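Long-range contact in EscD/YscD/HrpQ family type III secretion system inner membrane ring protein (Pseudomonas aeruginosa, PDB 6UID), which probably forms part of the inner membrane ring of the type III secretion basal body, its cytoplasmic domain facing the sorting platform: residues Val58-Asp72 with Gln76-Cys90. Numbering follows the deposited sequence.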
# COMPACT_ATOMS: atom_id res chain seq x y z
N VAL A 58 -9.50 6.77 1.86
CA VAL A 58 -8.62 5.81 2.51
C VAL A 58 -7.56 6.58 3.28
O VAL A 58 -6.85 7.40 2.70
CB VAL A 58 -7.99 4.88 1.47
CG1 VAL A 58 -6.92 4.01 2.10
CG2 VAL A 58 -9.07 4.09 0.79
N ARG A 59 -7.44 6.29 4.57
CA ARG A 59 -6.50 6.96 5.46
C ARG A 59 -5.44 5.98 5.96
O ARG A 59 -5.75 4.86 6.35
CB ARG A 59 -7.23 7.56 6.67
CG ARG A 59 -6.36 8.45 7.50
CD ARG A 59 -7.09 8.99 8.74
NE ARG A 59 -8.36 9.67 8.44
CZ ARG A 59 -8.47 10.96 8.12
NH1 ARG A 59 -7.42 11.75 8.04
NH2 ARG A 59 -9.69 11.45 7.89
N LEU A 60 -4.18 6.42 5.94
CA LEU A 60 -3.06 5.67 6.47
C LEU A 60 -3.02 5.83 7.99
O LEU A 60 -3.02 6.96 8.49
CB LEU A 60 -1.78 6.25 5.88
CG LEU A 60 -0.46 5.71 6.39
CD1 LEU A 60 -0.29 4.24 6.04
CD2 LEU A 60 0.66 6.56 5.80
N LEU A 61 -2.97 4.71 8.72
CA LEU A 61 -2.92 4.76 10.18
C LEU A 61 -1.59 4.32 10.78
O LEU A 61 -1.02 5.03 11.62
CB LEU A 61 -4.04 3.91 10.80
CG LEU A 61 -5.46 4.41 10.56
CD1 LEU A 61 -6.45 3.48 11.27
CD2 LEU A 61 -5.64 5.82 11.03
N GLU A 62 -1.10 3.14 10.41
CA GLU A 62 0.04 2.51 11.08
C GLU A 62 0.77 1.63 10.09
O GLU A 62 0.21 1.21 9.07
CB GLU A 62 -0.40 1.60 12.25
CG GLU A 62 -1.35 2.21 13.25
CD GLU A 62 -1.90 1.19 14.24
OE1 GLU A 62 -1.29 0.11 14.38
OE2 GLU A 62 -2.94 1.47 14.87
N TRP A 63 2.03 1.32 10.41
CA TRP A 63 2.83 0.45 9.57
C TRP A 63 3.98 -0.17 10.35
O TRP A 63 4.34 0.29 11.44
CB TRP A 63 3.36 1.18 8.35
CG TRP A 63 4.21 2.36 8.69
CD1 TRP A 63 5.56 2.37 8.88
CD2 TRP A 63 3.76 3.70 8.91
NE1 TRP A 63 5.99 3.65 9.20
CE2 TRP A 63 4.90 4.48 9.21
CE3 TRP A 63 2.51 4.32 8.86
CZ2 TRP A 63 4.82 5.86 9.46
CZ3 TRP A 63 2.45 5.68 9.10
CH2 TRP A 63 3.58 6.42 9.40
N ALA A 64 4.57 -1.20 9.75
CA ALA A 64 5.61 -1.99 10.39
C ALA A 64 6.89 -1.21 10.63
O ALA A 64 7.32 -0.42 9.79
CB ALA A 64 5.96 -3.18 9.49
N GLU A 65 7.52 -1.49 11.77
CA GLU A 65 8.84 -0.96 12.06
C GLU A 65 9.81 -1.36 10.96
O GLU A 65 9.79 -2.49 10.46
CB GLU A 65 9.32 -1.49 13.41
CG GLU A 65 10.53 -0.77 13.98
N GLY A 66 10.64 -0.41 10.54
CA GLY A 66 11.61 -0.66 9.52
C GLY A 66 11.15 -0.33 8.12
O GLY A 66 11.97 -0.36 7.19
N CYS A 67 9.88 -0.03 7.94
CA CYS A 67 9.38 0.41 6.65
C CYS A 67 8.89 1.85 6.75
O CYS A 67 8.67 2.39 7.84
CB CYS A 67 8.22 -0.47 6.18
SG CYS A 67 8.72 -2.18 5.82
N GLU A 68 8.76 2.48 5.59
CA GLU A 68 8.21 3.82 5.49
C GLU A 68 7.17 3.80 4.37
O GLU A 68 7.52 3.49 3.22
CB GLU A 68 9.32 4.82 5.16
CG GLU A 68 8.87 6.26 5.02
CD GLU A 68 8.85 6.98 6.35
OE1 GLU A 68 8.04 6.60 7.22
OE2 GLU A 68 9.65 7.93 6.53
N PRO A 69 5.92 4.15 4.64
CA PRO A 69 4.93 4.20 3.56
C PRO A 69 5.20 5.39 2.66
O PRO A 69 5.52 6.49 3.13
CB PRO A 69 3.61 4.36 4.32
CG PRO A 69 4.00 5.11 5.56
CD PRO A 69 5.36 4.56 5.94
N ARG A 70 5.12 5.14 1.36
CA ARG A 70 5.37 6.17 0.36
C ARG A 70 4.24 6.15 -0.66
O ARG A 70 3.64 5.11 -0.93
CB ARG A 70 6.70 5.98 -0.31
CG ARG A 70 7.86 6.12 0.67
CD ARG A 70 9.21 5.84 0.05
NE ARG A 70 10.26 5.94 1.06
CZ ARG A 70 10.89 7.06 1.39
NH1 ARG A 70 10.61 8.21 0.78
NH2 ARG A 70 11.81 7.01 2.35
N GLN A 71 3.96 7.33 -1.21
CA GLN A 71 2.97 7.49 -2.27
C GLN A 71 3.70 8.18 -3.41
O GLN A 71 4.18 9.31 -3.25
CB GLN A 71 1.79 8.31 -1.76
CG GLN A 71 0.78 8.60 -2.85
CD GLN A 71 -0.42 9.33 -2.32
OE1 GLN A 71 -1.43 8.72 -2.00
NE2 GLN A 71 -0.30 10.64 -2.18
N ASP A 72 3.86 7.48 -4.52
CA ASP A 72 4.70 7.96 -5.63
C ASP A 72 6.07 8.42 -5.12
O ASP A 72 6.63 9.44 -5.56
CB ASP A 72 3.97 9.05 -6.42
CG ASP A 72 2.74 8.53 -7.14
OD1 ASP A 72 2.73 7.33 -7.54
OD2 ASP A 72 1.77 9.31 -7.28
N GLN A 76 4.86 9.27 3.58
CA GLN A 76 3.58 9.67 4.15
C GLN A 76 3.64 9.55 5.67
O GLN A 76 4.39 8.74 6.22
CB GLN A 76 2.45 8.79 3.62
CG GLN A 76 2.27 8.86 2.11
CD GLN A 76 1.95 10.25 1.64
OE1 GLN A 76 0.93 10.82 2.04
NE2 GLN A 76 2.83 10.83 0.81
N VAL A 77 2.81 10.34 6.34
CA VAL A 77 2.71 10.31 7.79
C VAL A 77 1.35 9.74 8.21
O VAL A 77 0.38 9.70 7.44
CB VAL A 77 2.94 11.69 8.42
CG1 VAL A 77 4.36 12.16 8.10
CG2 VAL A 77 1.89 12.69 7.96
N ALA A 78 1.29 9.31 9.46
CA ALA A 78 0.04 8.81 10.01
C ALA A 78 -1.06 9.85 9.87
O ALA A 78 -0.85 11.04 10.15
CB ALA A 78 0.22 8.46 11.49
N GLY A 79 -2.22 9.41 9.42
CA GLY A 79 -3.37 10.26 9.26
C GLY A 79 -3.55 10.76 7.85
O GLY A 79 -4.59 11.37 7.55
N ALA A 80 -2.58 10.53 6.98
CA ALA A 80 -2.67 11.03 5.61
C ALA A 80 -3.81 10.37 4.85
O ALA A 80 -4.09 9.18 5.02
CB ALA A 80 -1.37 10.73 4.88
N ILE A 81 -4.50 11.15 4.04
CA ILE A 81 -5.46 10.64 3.07
C ILE A 81 -4.69 10.29 1.81
O ILE A 81 -3.97 11.13 1.25
CB ILE A 81 -6.56 11.67 2.78
CG1 ILE A 81 -7.44 11.91 4.02
CG2 ILE A 81 -7.41 11.22 1.59
CD1 ILE A 81 -8.24 10.74 4.50
N LEU A 82 -4.82 9.05 1.38
CA LEU A 82 -4.09 8.55 0.22
C LEU A 82 -4.91 8.77 -1.05
O LEU A 82 -6.14 8.90 -1.00
CB LEU A 82 -3.77 7.08 0.42
CG LEU A 82 -2.87 6.78 1.63
CD1 LEU A 82 -2.65 5.27 1.71
CD2 LEU A 82 -1.55 7.54 1.58
N GLN A 83 -4.21 8.88 -2.18
CA GLN A 83 -4.83 9.21 -3.45
C GLN A 83 -5.08 7.97 -4.31
O GLN A 83 -4.18 7.16 -4.54
CB GLN A 83 -3.99 10.24 -4.22
CG GLN A 83 -4.21 11.68 -3.70
CD GLN A 83 -5.70 12.07 -3.58
OE1 GLN A 83 -6.15 12.53 -2.53
NE2 GLN A 83 -6.45 11.90 -4.67
N ALA A 84 -6.30 7.86 -4.82
CA ALA A 84 -6.63 6.75 -5.70
C ALA A 84 -5.73 6.75 -6.92
O ALA A 84 -5.43 7.79 -7.53
CB ALA A 84 -8.10 6.85 -6.12
N LEU A 85 -5.27 5.54 -7.26
CA LEU A 85 -4.46 5.22 -8.43
C LEU A 85 -3.04 5.75 -8.33
O LEU A 85 -2.26 5.54 -9.26
CB LEU A 85 -5.12 5.60 -9.76
CG LEU A 85 -6.40 4.81 -10.03
CD1 LEU A 85 -6.92 5.19 -11.39
CD2 LEU A 85 -6.20 3.31 -9.99
N ALA A 86 -2.66 6.39 -7.24
CA ALA A 86 -1.25 6.67 -7.02
C ALA A 86 -0.54 5.39 -6.57
O ALA A 86 -1.15 4.48 -6.01
CB ALA A 86 -1.10 7.76 -5.96
N GLY A 87 0.76 5.31 -6.84
CA GLY A 87 1.52 4.13 -6.44
C GLY A 87 1.89 4.13 -4.97
O GLY A 87 2.66 4.98 -4.52
N GLN A 88 1.34 3.19 -4.20
CA GLN A 88 1.59 3.10 -2.77
C GLN A 88 2.62 2.00 -2.52
O GLN A 88 2.52 0.90 -3.07
CB GLN A 88 0.28 2.75 -2.03
CG GLN A 88 -0.92 3.57 -2.40
CD GLN A 88 -0.83 5.05 -2.04
OE1 GLN A 88 -0.02 5.46 -1.21
NE2 GLN A 88 -1.69 5.85 -2.64
N THR A 89 3.58 2.28 -1.65
CA THR A 89 4.55 1.27 -1.24
C THR A 89 4.73 1.31 0.26
O THR A 89 4.51 2.33 0.90
CB THR A 89 5.93 1.40 -1.92
OG1 THR A 89 6.50 2.68 -1.56
CG2 THR A 89 5.80 1.31 -3.40
N CYS A 90 5.11 0.15 0.82
CA CYS A 90 5.47 0.06 2.23
C CYS A 90 6.48 -1.10 2.28
O CYS A 90 6.08 -2.27 2.32
CB CYS A 90 4.25 -0.18 3.10
SG CYS A 90 4.58 0.07 4.85
O HOH W 1 -8.75 8.60 -0.37
O HOH W 2 7.94 2.24 0.81
O HOH W 3 6.62 8.79 7.71
O HOH W 4 1.43 4.78 1.02
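Strand 69-71 runs antiparallel to strand 88-90, with Arg70 and Thr89 exchanging both backbone N-H...O bonds, and, in strand 57-63, Leu60 N and O bond Ala80 O and Gly79 N, and Leu82 N reaches Val58 O. Between these two seams Gln71 does much of the joining. Its side chain runs out nearly straight, chi1 176° setting CG opposite the backbone N, and carries the amide to the backbone at 82-83, where OE1 accepts two nearly straight bonds. Gln88 NE2 lies 3.0 Å from Gln71 OE1, in the plane of the Gln71 side-chain carbonyl and on a lone pair, while Gln83 N comes within 2.8 Å of the same oxygen but tilted out of that plane. The Gln71 and Gln88 side chains run alongside each other in the same direction, their amides turned by 62°, and Gln88 OE1 turns to a water that also binds Arg70 O. At the strand end Asp72 N bonds Gly87 O, and Asp72 OD1 takes Gly87 N at 2.9 Å from above the carboxylate plane.

The cytoplasmic domain belongs to the SMAD-FHA clan, and here residues 76-87, the connection between two strands of the antiparallel sheet, bond along strand 57-63 at the edge of the mixed sheet. A type II turn at 77-80 places Gly79 O where Arg59 NH1 can bond it at 2.9 Å, and Ile81 CD1 rests over the centre of one Arg59 guanidinium face, 3.6 Å above the plane. Leu60 CD2 packs on Gln76 CB, 3.6 Å away; Gln76 NE2 hydrogen-bonds Gln74 O. Trp63 presents its ring edge to Ala78 N, and Cys90 SG touches both Trp63 CB and Cys67 CB at 3.9 Å.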